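PDB 3ZHC: phytase, which belongs to branch 2 of the histidine phosphatase superfamily, with an alpha/beta fold in which helices pack against a mixed sheet. Local coordinates for residues G73-S78 with R382-L387; L244-G249 with Q376-M381; A121-L126 with C130-H135; G81-L86 with K391-V396. The protein carries 2 engineered substitutions. All blocks are in the same frame, centred on the assembly; numbering follows the deposited sequence. Where two conformers were deposited one is given.

Of the segments in contact, those of helix 71-90 come first, and they supply one side of both interaction 1 and interaction 4. Next comes interaction 3, a short loop within a beta-alpha-beta unit. It joins helix 113-126 to the chain leading into strand 134-135. Interaction 2 opens at the end of helix 231-247 and closes at helix 378-382, a loop that excludes interaction 3. The loop of interaction 1 closes at the end of that helix and the loop after it, 382-387. That of interaction 4 closes at 391-396, on entry to strand 394-398. Interactions 1 and 4 cross, because their segments alternate along the chain. Each of them encloses both interactions 2 and 3.

Interaction 1. Residues G73-S78 with R382-L387; sequences GGELVS and RDIQPL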
loop_
_atom_site.group_PDB
_atom_site.type_symbol
_atom_site.label_atom_id
_atom_site.label_comp_id
_atom_site.label_asym_id
_atom_site.label_seq_id
_atom_site.Cartn_x
_atom_site.Cartn_y
_atom_site.Cartn_z
ATOM N N GLY B 73 -24.420 -14.740 -0.019
ATOM C CA GLY B 73 -23.035 -15.174 -0.212
ATOM C C GLY B 73 -22.948 -16.179 -1.350
ATOM O O GLY B 73 -22.060 -16.088 -2.195
ATOM N N GLY B 74 -23.886 -17.133 -1.356
ATOM C CA GLY B 74 -24.017 -18.100 -2.436
ATOM C C GLY B 74 -24.256 -17.418 -3.780
ATOM O O GLY B 74 -23.587 -17.722 -4.742
ATOM N N GLU B 75 -25.211 -16.486 -3.811
ATOM C CA GLU B 75 -25.565 -15.722 -5.043
ATOM C C GLU B 75 -24.349 -14.981 -5.640
ATOM O O GLU B 75 -24.162 -14.967 -6.855
ATOM C CB GLU B 75 -26.715 -14.740 -4.762
ATOM C CG GLU B 75 -27.355 -14.121 -6.017
ATOM C CD GLU B 75 -28.534 -13.157 -5.704
ATOM O OE1 GLU B 75 -29.153 -13.260 -4.594
ATOM O OE2 GLU B 75 -28.841 -12.298 -6.577
ATOM N N LEU B 76 -23.534 -14.379 -4.774
ATOM C CA LEU B 76 -22.296 -13.692 -5.206
ATOM C C LEU B 76 -21.248 -14.674 -5.773
ATOM O O LEU B 76 -20.559 -14.346 -6.739
ATOM C CB LEU B 76 -21.698 -12.861 -4.060
ATOM C CG LEU B 76 -22.515 -11.618 -3.691
ATOM C CD1 LEU B 76 -22.080 -11.054 -2.362
ATOM C CD2 LEU B 76 -22.425 -10.544 -4.830
ATOM N N VAL B 77 -21.132 -15.866 -5.172
ATOM C CA VAL B 77 -20.216 -16.902 -5.706
ATOM C C VAL B 77 -20.738 -17.410 -7.084
ATOM O O VAL B 77 -19.935 -17.683 -7.975
ATOM C CB VAL B 77 -19.974 -18.069 -4.722
ATOM C CG1 VAL B 77 -19.124 -19.169 -5.377
ATOM C CG2 VAL B 77 -19.295 -17.568 -3.433
ATOM N N SER B 78 -22.072 -17.522 -7.243
ATOM C CA SER B 78 -22.668 -17.951 -8.532
ATOM C C SER B 78 -22.341 -16.939 -9.636
ATOM O O SER B 78 -22.161 -17.317 -10.774
ATOM C CB SER B 78 -24.189 -18.178 -8.417
ATOM O OG SER B 78 -24.886 -16.966 -8.170
ATOM N N ARG B 382 -21.915 -5.474 -2.553
ATOM C CA ARG B 382 -23.004 -4.615 -2.058
ATOM C C ARG B 382 -24.179 -4.533 -3.023
ATOM O O ARG B 382 -25.314 -4.690 -2.607
ATOM C CB ARG B 382 -22.463 -3.189 -1.795
ATOM C CG ARG B 382 -23.437 -2.176 -1.141
ATOM C CD ARG B 382 -23.830 -2.620 0.206
ATOM N NE ARG B 382 -24.522 -1.593 1.004
ATOM C CZ ARG B 382 -24.840 -1.735 2.299
ATOM N NH1 ARG B 382 -24.530 -2.862 2.966
ATOM N NH2 ARG B 382 -25.472 -0.751 2.943
ATOM N N ASP B 383 -23.888 -4.300 -4.300
ATOM C CA ASP B 383 -24.914 -4.183 -5.354
ATOM C C ASP B 383 -25.330 -5.511 -6.002
ATOM O O ASP B 383 -26.315 -5.543 -6.735
ATOM C CB ASP B 383 -24.405 -3.270 -6.482
ATOM C CG ASP B 383 -24.056 -1.873 -6.014
ATOM O OD1 ASP B 383 -24.640 -1.372 -5.044
ATOM O OD2 ASP B 383 -23.177 -1.268 -6.644
ATOM N N ILE B 384 -24.575 -6.599 -5.726
ATOM C CA ILE B 384 -24.737 -7.918 -6.408
ATOM C C ILE B 384 -24.712 -7.662 -7.926
ATOM O O ILE B 384 -25.655 -8.002 -8.664
ATOM C CB ILE B 384 -25.997 -8.719 -5.962
ATOM C CG1 ILE B 384 -26.086 -8.805 -4.446
ATOM C CG2 ILE B 384 -25.971 -10.139 -6.569
ATOM C CD1 ILE B 384 -27.316 -9.561 -3.950
ATOM N N GLN B 385 -23.614 -7.036 -8.356
ATOM C CA GLN B 385 -23.388 -6.669 -9.730
ATOM C C GLN B 385 -23.377 -7.920 -10.617
ATOM O O GLN B 385 -22.574 -8.824 -10.369
ATOM C CB GLN B 385 -22.051 -5.898 -9.859
ATOM C CG GLN B 385 -21.585 -5.575 -11.312
ATOM C CD GLN B 385 -22.579 -4.753 -12.083
ATOM O OE1 GLN B 385 -23.046 -3.717 -11.606
ATOM N NE2 GLN B 385 -22.912 -5.203 -13.290
ATOM N N PRO B 386 -24.284 -7.987 -11.650
ATOM C CA PRO B 386 -24.221 -9.145 -12.566
ATOM C C PRO B 386 -22.886 -9.168 -13.327
ATOM O O PRO B 386 -22.509 -8.156 -13.916
ATOM C CB PRO B 386 -25.411 -8.926 -13.518
ATOM C CG PRO B 386 -25.785 -7.476 -13.371
ATOM C CD PRO B 386 -25.406 -7.078 -11.986
ATOM N N LEU B 387 -22.185 -10.309 -13.292
ATOM C CA LEU B 387 -20.858 -10.434 -13.937
ATOM C C LEU B 387 -20.941 -11.123 -15.305
ATOM O O LEU B 387 -21.713 -12.063 -15.493
ATOM C CB LEU B 387 -19.876 -11.189 -13.028
ATOM C CG LEU B 387 -19.564 -10.580 -11.652
ATOM C CD1 LEU B 387 -18.623 -11.504 -10.866
ATOM C CD2 LEU B 387 -18.970 -9.198 -11.784
#
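Glu75 CG lies anti to the backbone N (chi1 -168°), and the chain beyond it is extended. This carries the carboxylate out to the methyl groups of Ile384. Leu76 CG, one residue on, stands opposite its carbonyl carbon (chi1 -70°), and branch CD2 reaches the same isoleucine. Both side chains meet Ile384 at about a right angle. Leu76 CD2 rests 3.8 Å from Ile384 CA and 4.0 Å from Ile384 CG2. On the Glu75 side, OE2 comes 3.6 Å from Ile384 CG2. This oxygen is also 4.1 Å from Ile384 CD1. These are van der Waals contacts, and no hydrogen bond joins the two segments. Ile384 thus lies against an apolar branch and a carboxylate at the same time. Leu76 is buried, whereas Glu75 is exposed, so the contact runs from the interior to the surface.

Ile384 is the first residue to leave the helical conformation, with a positive phi of 51°, in the Schellman motif that ends helix 378-382. Nearby polar bonds tie the same pieces together. Arg72 NH2 bonds to Arg382 O, and Glu79 OE1 accepts from Leu387 N. Gln82 NE2 bonds to Leu387 O. Helix 71-90 therefore has the loop after helix 378-382 along one side, while Val77 packs on helix 113-126.

Interaction 2. Residues L244-G249 with Q376-M381; sequences LQEAQG and QTLRDM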
loop_
_atom_site.group_PDB
_atom_site.type_symbol
_atom_site.label_atom_id
_atom_site.label_comp_id
_atom_site.label_asym_id
_atom_site.label_seq_id
_atom_site.Cartn_x
_atom_site.Cartn_y
_atom_site.Cartn_z
ATOM N N LEU B 244 -18.014 -7.904 6.036
ATOM C CA LEU B 244 -19.113 -8.883 5.819
ATOM C C LEU B 244 -20.498 -8.208 5.817
ATOM O O LEU B 244 -21.332 -8.506 4.950
ATOM C CB LEU B 244 -19.051 -10.003 6.847
ATOM C CG LEU B 244 -17.838 -10.957 6.668
ATOM C CD1 LEU B 244 -17.588 -11.794 7.951
ATOM C CD2 LEU B 244 -17.992 -11.856 5.444
ATOM N N GLN B 245 -20.732 -7.295 6.776
ATOM C CA GLN B 245 -22.002 -6.525 6.824
ATOM C C GLN B 245 -22.272 -5.806 5.484
ATOM O O GLN B 245 -23.388 -5.901 4.919
ATOM C CB GLN B 245 -21.985 -5.492 7.948
ATOM C CG GLN B 245 -22.080 -6.043 9.314
ATOM C CD GLN B 245 -21.881 -4.982 10.392
ATOM O OE1 GLN B 245 -21.643 -3.797 10.094
ATOM N NE2 GLN B 245 -21.978 -5.396 11.651
ATOM N N GLU B 246 -21.240 -5.104 4.995
ATOM C CA GLU B 246 -21.286 -4.387 3.717
ATOM C C GLU B 246 -21.548 -5.349 2.540
ATOM O O GLU B 246 -22.504 -5.160 1.780
ATOM C CB GLU B 246 -19.977 -3.622 3.501
ATOM C CG GLU B 246 -19.915 -2.699 2.257
ATOM C CD GLU B 246 -20.800 -1.460 2.348
ATOM O OE1 GLU B 246 -21.030 -0.927 3.440
ATOM O OE2 GLU B 246 -21.260 -1.017 1.293
ATOM N N ALA B 247 -20.709 -6.370 2.402
ATOM C CA ALA B 247 -20.854 -7.382 1.307
ATOM C C ALA B 247 -22.217 -8.113 1.328
ATOM O O ALA B 247 -22.733 -8.497 0.278
ATOM C CB ALA B 247 -19.709 -8.389 1.348
ATOM N N GLN B 248 -22.771 -8.290 2.535
ATOM C CA GLN B 248 -24.103 -8.883 2.749
ATOM C C GLN B 248 -25.271 -7.957 2.344
ATOM O O GLN B 248 -26.394 -8.417 2.212
ATOM C CB GLN B 248 -24.261 -9.310 4.241
ATOM C CG GLN B 248 -25.631 -9.968 4.675
ATOM C CD GLN B 248 -25.978 -11.233 3.890
ATOM O OE1 GLN B 248 -25.119 -11.842 3.231
ATOM N NE2 GLN B 248 -27.241 -11.637 3.963
ATOM N N GLY B 249 -24.997 -6.663 2.153
ATOM C CA GLY B 249 -26.014 -5.700 1.802
ATOM C C GLY B 249 -26.809 -5.225 2.991
ATOM O O GLY B 249 -27.971 -4.803 2.830
ATOM N N GLN B 376 -14.532 -9.979 -6.417
ATOM C CA GLN B 376 -15.522 -8.921 -6.607
ATOM C C GLN B 376 -15.160 -7.775 -5.731
ATOM O O GLN B 376 -14.772 -7.982 -4.560
ATOM C CB GLN B 376 -16.908 -9.401 -6.219
ATOM C CG GLN B 376 -17.514 -10.399 -7.220
ATOM C CD GLN B 376 -18.333 -11.468 -6.556
ATOM O OE1 GLN B 376 -17.871 -12.104 -5.631
ATOM N NE2 GLN B 376 -19.557 -11.685 -7.038
ATOM N N THR B 377 -15.278 -6.549 -6.259
ATOM C CA THR B 377 -15.086 -5.352 -5.444
ATOM C C THR B 377 -16.188 -5.315 -4.380
ATOM O O THR B 377 -17.239 -5.964 -4.538
ATOM C CB THR B 377 -15.105 -4.043 -6.272
ATOM O OG1 THR B 377 -16.339 -3.924 -6.977
ATOM C CG2 THR B 377 -13.953 -4.018 -7.277
ATOM N N LEU B 378 -15.952 -4.575 -3.306
ATOM C CA LEU B 378 -16.925 -4.464 -2.205
ATOM C C LEU B 378 -18.252 -3.847 -2.708
ATOM O O LEU B 378 -19.328 -4.241 -2.285
ATOM C CB LEU B 378 -16.317 -3.664 -1.029
ATOM C CG LEU B 378 -17.082 -3.558 0.301
ATOM C CD1 LEU B 378 -17.502 -4.935 0.819
ATOM C CD2 LEU B 378 -16.244 -2.818 1.340
ATOM N N ARG B 379 -18.131 -2.882 -3.616
ATOM C CA ARG B 379 -19.266 -2.262 -4.313
ATOM C C ARG B 379 -20.059 -3.318 -5.095
ATOM O O ARG B 379 -21.297 -3.354 -5.023
ATOM C CB ARG B 379 -18.742 -1.189 -5.272
ATOM C CG ARG B 379 -19.771 -0.245 -5.901
ATOM C CD ARG B 379 -20.260 0.814 -4.927
ATOM N NE ARG B 379 -21.488 0.433 -4.208
ATOM C CZ ARG B 379 -21.974 1.075 -3.138
ATOM N NH1 ARG B 379 -21.346 2.155 -2.608
ATOM N NH2 ARG B 379 -23.099 0.640 -2.579
ATOM N N ASP B 380 -19.337 -4.182 -5.838
ATOM C CA ASP B 380 -19.985 -5.266 -6.628
ATOM C C ASP B 380 -20.639 -6.353 -5.744
ATOM O O ASP B 380 -21.539 -7.048 -6.203
ATOM C CB ASP B 380 -18.997 -5.907 -7.643
ATOM C CG ASP B 380 -18.712 -4.997 -8.889
ATOM O OD1 ASP B 380 -19.171 -3.821 -8.947
ATOM O OD2 ASP B 380 -18.018 -5.478 -9.817
ATOM N N MET B 381 -20.178 -6.495 -4.494
ATOM C CA MET B 381 -20.820 -7.386 -3.524
ATOM C C MET B 381 -22.082 -6.707 -3.041
ATOM O O MET B 381 -23.162 -7.280 -3.116
ATOM C CB MET B 381 -19.904 -7.691 -2.352
ATOM C CG MET B 381 -18.698 -8.536 -2.741
ATOM S SD MET B 381 -17.529 -8.762 -1.423
ATOM C CE MET B 381 -16.331 -9.855 -2.221
#
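The Glu246 carboxylate and the Arg379 guanidinium are the flat groups of this contact. Glu246 OE2 lies well out of the guanidinium plane, 4.6 Å from Arg379 NH2. No N-H points at it, so the two charges are near each other without forming a salt bridge. Arg379 NE has a long, weak ion pair with Asp383 OD2.

The closer contacts are apolar. In Glu246, chi1 (-174°) sets CG against the leucine fork, and the bend at chi2 (70°) turns the carboxylate aside from the extended direction. Glu246 CG is 3.5 Å from Leu378 CG and 3.6 Å from Leu378 CD1. The two side chains are roughly perpendicular. Ala247 CB comes 3.5 Å from Met381 SD. On its other contact, Ala247 CB lies 4.1 Å from Leu378 CD1. The approach is close, with Ala247 CA 4.8 Å from Met381 CA, consistent with the small alanine side chain.

Both helix ends here are capped. Helix 378-382 begins with Thr377 as N-cap, OG1 accepting from Asp380 N, and Gly249 forms a Schellman motif after helix 231-247. Trp264 of helix 260-280 packs on both Glu246 and Leu378. The chemistry implies a junction held by aliphatic and sulfur contacts, to which the Glu246-Arg379 pair probably adds only a modest electrostatic attraction.

Interaction 3. Residues A121-L126 with C130-H135; sequences AFLAGL and CQIQVH. With FMT (formic acid), chain T.
Leu123 puts its two methyl branches on different parts of segment 130-135. CD1 lies 3.2 Å from Ile132 O, a close contact, and 3.8 Å from Val134 CG2. CD2 meets Ile132 CG2 at 3.9 Å. The Leu123 side chain is nearly perpendicular to that of Ile132. The Leu123 and Val134 side chains run antiparallel past one another. In Ile132, chi1 of -65° puts CG1 beside the backbone N and leaves CG2 on the far side from it, where it faces the leucine.

The contact belongs to a beta-alpha-beta crossover. Strand 105-109 leads into helix 113-126, and the chain returns to the short, weakly bonded strand 134-135, parallel to the first. Val107 packs on Leu123, and Val105 on Ile132, so the strand supports the same apolar layer. Backbone bonds join His135 to Val107 and Ala109.

Further out, the disulfide from Cys130 to Cys99 anchors the start of the returning chain. At the other end, His135 NE2 donates to formic acid O2 over 2.8 Å, a nearly straight bond (169°). The formic acid lies at the edge of the ring and is probably left from crystallisation. The amide carbon Gln133 CD sits 3.3 Å above one ring face of His135, offset toward the rim.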
loop_
_atom_site.group_PDB
_atom_site.type_symbol
_atom_site.label_atom_id
_atom_site.label_comp_id
_atom_site.label_asym_id
_atom_site.label_seq_id
_atom_site.Cartn_x
_atom_site.Cartn_y
_atom_site.Cartn_z
ATOM N N ALA B 121 -22.804 -23.246 -4.702
ATOM C CA ALA B 121 -23.053 -21.933 -5.301
ATOM C C ALA B 121 -22.204 -21.681 -6.551
ATOM O O ALA B 121 -22.716 -21.130 -7.547
ATOM C CB ALA B 121 -22.839 -20.828 -4.276
ATOM N N PHE B 122 -20.921 -22.084 -6.517
ATOM C CA PHE B 122 -20.038 -21.904 -7.700
ATOM C C PHE B 122 -20.555 -22.693 -8.924
ATOM O O PHE B 122 -20.575 -22.155 -10.032
ATOM C CB PHE B 122 -18.596 -22.276 -7.393
ATOM C CG PHE B 122 -17.642 -21.983 -8.528
ATOM C CD1 PHE B 122 -17.175 -20.680 -8.744
ATOM C CD2 PHE B 122 -17.211 -23.007 -9.384
ATOM C CE1 PHE B 122 -16.280 -20.391 -9.804
ATOM C CE2 PHE B 122 -16.317 -22.731 -10.449
ATOM C CZ PHE B 122 -15.854 -21.419 -10.654
ATOM N N LEU B 123 -20.970 -23.949 -8.706
ATOM C CA LEU B 123 -21.543 -24.793 -9.790
ATOM C C LEU B 123 -22.861 -24.241 -10.323
ATOM O O LEU B 123 -23.134 -24.360 -11.523
ATOM C CB LEU B 123 -21.734 -26.247 -9.330
ATOM C CG LEU B 123 -20.443 -27.021 -9.063
ATOM C CD1 LEU B 123 -20.702 -28.353 -8.314
ATOM C CD2 LEU B 123 -19.668 -27.239 -10.401
ATOM N N ALA B 124 -23.676 -23.634 -9.437
ATOM C CA ALA B 124 -24.951 -23.006 -9.846
ATOM C C ALA B 124 -24.735 -21.895 -10.892
ATOM O O ALA B 124 -25.609 -21.648 -11.744
ATOM C CB ALA B 124 -25.714 -22.462 -8.630
ATOM N N GLY B 125 -23.580 -21.235 -10.818
ATOM C CA GLY B 125 -23.180 -20.229 -11.790
ATOM C C GLY B 125 -22.488 -20.825 -13.002
ATOM O O GLY B 125 -22.792 -20.451 -14.138
ATOM N N LEU B 126 -21.556 -21.760 -12.747
ATOM C CA LEU B 126 -20.718 -22.365 -13.785
ATOM C C LEU B 126 -21.465 -23.337 -14.687
ATOM O O LEU B 126 -21.357 -23.257 -15.907
ATOM C CB LEU B 126 -19.522 -23.124 -13.148
ATOM C CG LEU B 126 -18.418 -23.657 -14.107
ATOM C CD1 LEU B 126 -17.348 -22.595 -14.369
ATOM C CD2 LEU B 126 -17.787 -24.957 -13.568
ATOM N N CYS B 130 -26.563 -29.253 -14.083
ATOM C CA CYS B 130 -25.642 -30.314 -14.551
ATOM C C CYS B 130 -25.389 -31.410 -13.493
ATOM O O CYS B 130 -24.784 -32.426 -13.810
ATOM C CB CYS B 130 -24.318 -29.706 -15.022
ATOM S SG CYS B 130 -24.510 -28.525 -16.409
ATOM N N GLN B 131 -25.859 -31.178 -12.249
ATOM C CA GLN B 131 -25.738 -32.143 -11.130
ATOM C C GLN B 131 -24.278 -32.559 -10.834
ATOM O O GLN B 131 -24.010 -33.700 -10.411
ATOM C CB GLN B 131 -26.627 -33.395 -11.377
ATOM C CG GLN B 131 -28.107 -33.098 -11.577
ATOM C CD GLN B 131 -28.971 -34.358 -11.527
ATOM O OE1 GLN B 131 -28.546 -35.400 -11.025
ATOM N NE2 GLN B 131 -30.195 -34.258 -12.043
ATOM N N ILE B 132 -23.327 -31.632 -11.052
ATOM C CA ILE B 132 -21.907 -31.918 -10.771
ATOM C C ILE B 132 -21.726 -32.024 -9.236
ATOM O O ILE B 132 -22.198 -31.181 -8.494
ATOM C CB ILE B 132 -20.955 -30.863 -11.365
ATOM C CG1 ILE B 132 -21.031 -30.884 -12.900
ATOM C CG2 ILE B 132 -19.524 -31.106 -10.901
ATOM C CD1 ILE B 132 -20.184 -29.836 -13.575
ATOM N N GLN B 133 -21.040 -33.070 -8.802
ATOM C CA GLN B 133 -20.820 -33.344 -7.386
ATOM C C GLN B 133 -19.848 -32.363 -6.690
ATOM O O GLN B 133 -18.875 -31.906 -7.296
ATOM C CB GLN B 133 -20.290 -34.778 -7.223
ATOM C CG GLN B 133 -19.933 -35.200 -5.760
ATOM C CD GLN B 133 -19.626 -36.681 -5.610
ATOM O OE1 GLN B 133 -19.252 -37.132 -4.532
ATOM N NE2 GLN B 133 -19.780 -37.439 -6.683
ATOM N N VAL B 134 -20.150 -32.071 -5.415
ATOM C CA VAL B 134 -19.284 -31.327 -4.529
ATOM C C VAL B 134 -18.690 -32.380 -3.609
ATOM O O VAL B 134 -19.403 -32.944 -2.780
ATOM C CB VAL B 134 -20.047 -30.245 -3.708
ATOM C CG1 VAL B 134 -19.101 -29.529 -2.737
ATOM C CG2 VAL B 134 -20.733 -29.236 -4.630
ATOM N N HIS B 135 -17.387 -32.663 -3.764
ATOM C CA HIS B 135 -16.706 -33.645 -2.909
ATOM C C HIS B 135 -16.297 -33.022 -1.573
ATOM O O HIS B 135 -15.921 -31.838 -1.507
ATOM C CB HIS B 135 -15.466 -34.233 -3.595
ATOM C CG HIS B 135 -15.770 -35.027 -4.821
ATOM N ND1 HIS B 135 -16.062 -36.369 -4.784
ATOM C CD2 HIS B 135 -15.822 -34.666 -6.119
ATOM C CE1 HIS B 135 -16.284 -36.800 -6.011
ATOM N NE2 HIS B 135 -16.145 -35.784 -6.841
HETATM C C FMT T . -16.350 -35.642 -10.652
HETATM O O1 FMT T . -16.916 -34.573 -10.946
HETATM O O2 FMT T . -16.516 -36.233 -9.580
#

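Interaction 4. Residues G81-L86 with K391-V396; sequences GQYQRL and KPAGKV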
loop_
_atom_site.group_PDB
_atom_site.type_symbol
_atom_site.label_atom_id
_atom_site.label_comp_id
_atom_site.label_asym_id
_atom_site.label_seq_id
_atom_site.Cartn_x
_atom_site.Cartn_y
_atom_site.Cartn_z
ATOM N N GLY B 81 -18.984 -17.878 -10.660
ATOM C CA GLY B 81 -19.164 -19.127 -11.443
ATOM C C GLY B 81 -19.626 -18.835 -12.862
ATOM O O GLY B 81 -19.124 -19.426 -13.820
ATOM N N GLN B 82 -20.579 -17.907 -12.970
ATOM C CA GLN B 82 -21.139 -17.435 -14.243
ATOM C C GLN B 82 -20.068 -16.741 -15.074
ATOM O O GLN B 82 -19.903 -17.062 -16.251
ATOM C CB GLN B 82 -22.362 -16.514 -13.962
ATOM C CG GLN B 82 -22.887 -15.660 -15.111
ATOM C CD GLN B 82 -24.163 -14.908 -14.700
ATOM O OE1 GLN B 82 -25.224 -15.532 -14.501
ATOM N NE2 GLN B 82 -24.065 -13.551 -14.569
ATOM N N TYR B 83 -19.340 -15.794 -14.460
ATOM C CA TYR B 83 -18.215 -15.099 -15.148
ATOM C C TYR B 83 -17.160 -16.104 -15.618
ATOM O O TYR B 83 -16.700 -16.024 -16.762
ATOM C CB TYR B 83 -17.572 -14.022 -14.255
ATOM C CG TYR B 83 -16.212 -13.514 -14.740
ATOM C CD1 TYR B 83 -16.119 -12.550 -15.748
ATOM C CD2 TYR B 83 -15.011 -14.004 -14.182
ATOM C CE1 TYR B 83 -14.858 -12.077 -16.202
ATOM C CE2 TYR B 83 -13.752 -13.538 -14.631
ATOM C CZ TYR B 83 -13.696 -12.572 -15.646
ATOM O OH TYR B 83 -12.475 -12.109 -16.088
ATOM N N GLN B 84 -16.788 -17.039 -14.734
ATOM C CA GLN B 84 -15.773 -18.053 -15.069
ATOM C C GLN B 84 -16.239 -19.008 -16.187
ATOM O O GLN B 84 -15.418 -19.411 -17.016
ATOM C CB GLN B 84 -15.310 -18.840 -13.817
ATOM C CG GLN B 84 -14.514 -18.002 -12.732
ATOM C CD GLN B 84 -13.110 -17.547 -13.169
ATOM O OE1 GLN B 84 -12.879 -17.184 -14.316
ATOM N NE2 GLN B 84 -12.184 -17.552 -12.233
ATOM N N ARG B 85 -17.539 -19.359 -16.207
ATOM C CA ARG B 85 -18.125 -20.157 -17.315
ATOM C C ARG B 85 -17.888 -19.454 -18.659
ATOM O O ARG B 85 -17.381 -20.058 -19.589
ATOM C CB ARG B 85 -19.631 -20.376 -17.109
ATOM C CG ARG B 85 -20.357 -21.195 -18.228
ATOM C CD ARG B 85 -21.886 -20.959 -18.201
ATOM N NE ARG B 85 -22.548 -21.581 -19.358
ATOM C CZ ARG B 85 -22.878 -22.888 -19.469
ATOM N NH1 ARG B 85 -22.614 -23.779 -18.480
ATOM N NH2 ARG B 85 -23.482 -23.324 -20.592
ATOM N N LEU B 86 -18.267 -18.171 -18.724
ATOM C CA LEU B 86 -18.110 -17.343 -19.944
ATOM C C LEU B 86 -16.649 -17.171 -20.337
ATOM O O LEU B 86 -16.306 -17.273 -21.518
ATOM C CB LEU B 86 -18.765 -15.962 -19.756
ATOM C CG LEU B 86 -20.297 -15.957 -19.570
ATOM C CD1 LEU B 86 -20.785 -14.658 -18.972
ATOM C CD2 LEU B 86 -21.021 -16.269 -20.918
ATOM N N LYS B 391 -18.989 -6.831 -18.203
ATOM C CA LYS B 391 -18.875 -6.337 -16.828
ATOM C C LYS B 391 -18.093 -7.415 -16.051
ATOM O O LYS B 391 -18.683 -8.206 -15.314
ATOM C CB LYS B 391 -20.264 -6.102 -16.222
ATOM C CG LYS B 391 -21.241 -5.207 -17.053
ATOM C CD LYS B 391 -21.000 -3.693 -16.877
ATOM C CE LYS B 391 -22.204 -2.880 -17.444
ATOM N NZ LYS B 391 -22.179 -1.413 -17.076
ATOM N N PRO B 392 -16.747 -7.459 -16.220
ATOM C CA PRO B 392 -15.991 -8.562 -15.626
ATOM C C PRO B 392 -15.750 -8.437 -14.136
ATOM O O PRO B 392 -15.868 -7.342 -13.554
ATOM C CB PRO B 392 -14.650 -8.478 -16.370
ATOM C CG PRO B 392 -14.476 -7.031 -16.607
ATOM C CD PRO B 392 -15.845 -6.500 -16.896
ATOM N N ALA B 393 -15.410 -9.571 -13.527
ATOM C CA ALA B 393 -14.980 -9.612 -12.142
ATOM C C ALA B 393 -13.612 -8.981 -12.083
ATOM O O ALA B 393 -12.913 -8.910 -13.103
ATOM C CB ALA B 393 -14.921 -11.048 -11.637
ATOM N N GLY B 394 -13.220 -8.514 -10.905
ATOM C CA GLY B 394 -11.882 -7.991 -10.703
ATOM C C GLY B 394 -10.863 -9.111 -10.928
ATOM O O GLY B 394 -11.124 -10.272 -10.606
ATOM N N LYS B 395 -9.718 -8.759 -11.501
ATOM C CA LYS B 395 -8.642 -9.715 -11.757
ATOM C C LYS B 395 -7.304 -8.992 -11.618
ATOM O O LYS B 395 -7.072 -7.963 -12.289
ATOM C CB LYS B 395 -8.800 -10.352 -13.138
ATOM C CG LYS B 395 -7.870 -11.534 -13.402
ATOM C CD LYS B 395 -8.299 -12.342 -14.657
ATOM C CE LYS B 395 -7.431 -13.633 -14.837
ATOM N NZ LYS B 395 -7.931 -14.588 -15.922
ATOM N N VAL B 396 -6.445 -9.521 -10.734
ATOM C CA VAL B 396 -5.112 -9.005 -10.490
ATOM C C VAL B 396 -4.107 -10.065 -10.925
ATOM O O VAL B 396 -4.175 -11.211 -10.474
ATOM C CB VAL B 396 -4.893 -8.647 -8.995
ATOM C CG1 VAL B 396 -3.424 -8.329 -8.720
ATOM C CG2 VAL B 396 -5.779 -7.471 -8.586
HETATM O O HOH W 1 -11.228 -9.841 -15.406
HETATM O O HOH W 2 -10.617 -15.847 -14.819
#
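Tyr83 sets one ring face on Ala393 and also touches Pro392, where a helix of this alpha/beta histidine phosphatase fold meets the chain entering strand 394-398 of the mixed sheet. The side chain can be followed outward from helix 71-90. CB packs on Leu387, a neighbour from the preceding loop. A chi1 of 165° swings CG away from the backbone N, which turns the ring toward the strand entry.

Ala393 lies against one face of the ring. Its CB is 4.1 Å from the ring centroid and 17° off the ring normal, a CH-pi contact. CD2 and CE2 lie on the side of the ring nearer this methyl, with CD2 3.9 Å from Ala393 CB. The CD1 and CE1 atoms are nearer the backbone. Ala393 N stands over the same face, toward the rim, 3.7 Å from Tyr83 CE1. CE1 also meets Pro392 CB at 3.6 Å, and the two side chains cross obliquely.

At the tip, OH shares a hydrogen bond with a water that donates to Ala393 O. Ala393 thus meets the ring by methyl and amide nitrogen, and the hydroxyl through water by its carbonyl oxygen. Beyond it, Lys395 CD lies 4.4 Å from Tyr83 OH. The Lys395 ammonium makes a salt bridge to Glu357 and a cation-pi contact with Trp87. A second water links it to the helix, donating to Gln84 OE1 at 2.7 Å and accepting from Lys395 NZ at 3.2 Å.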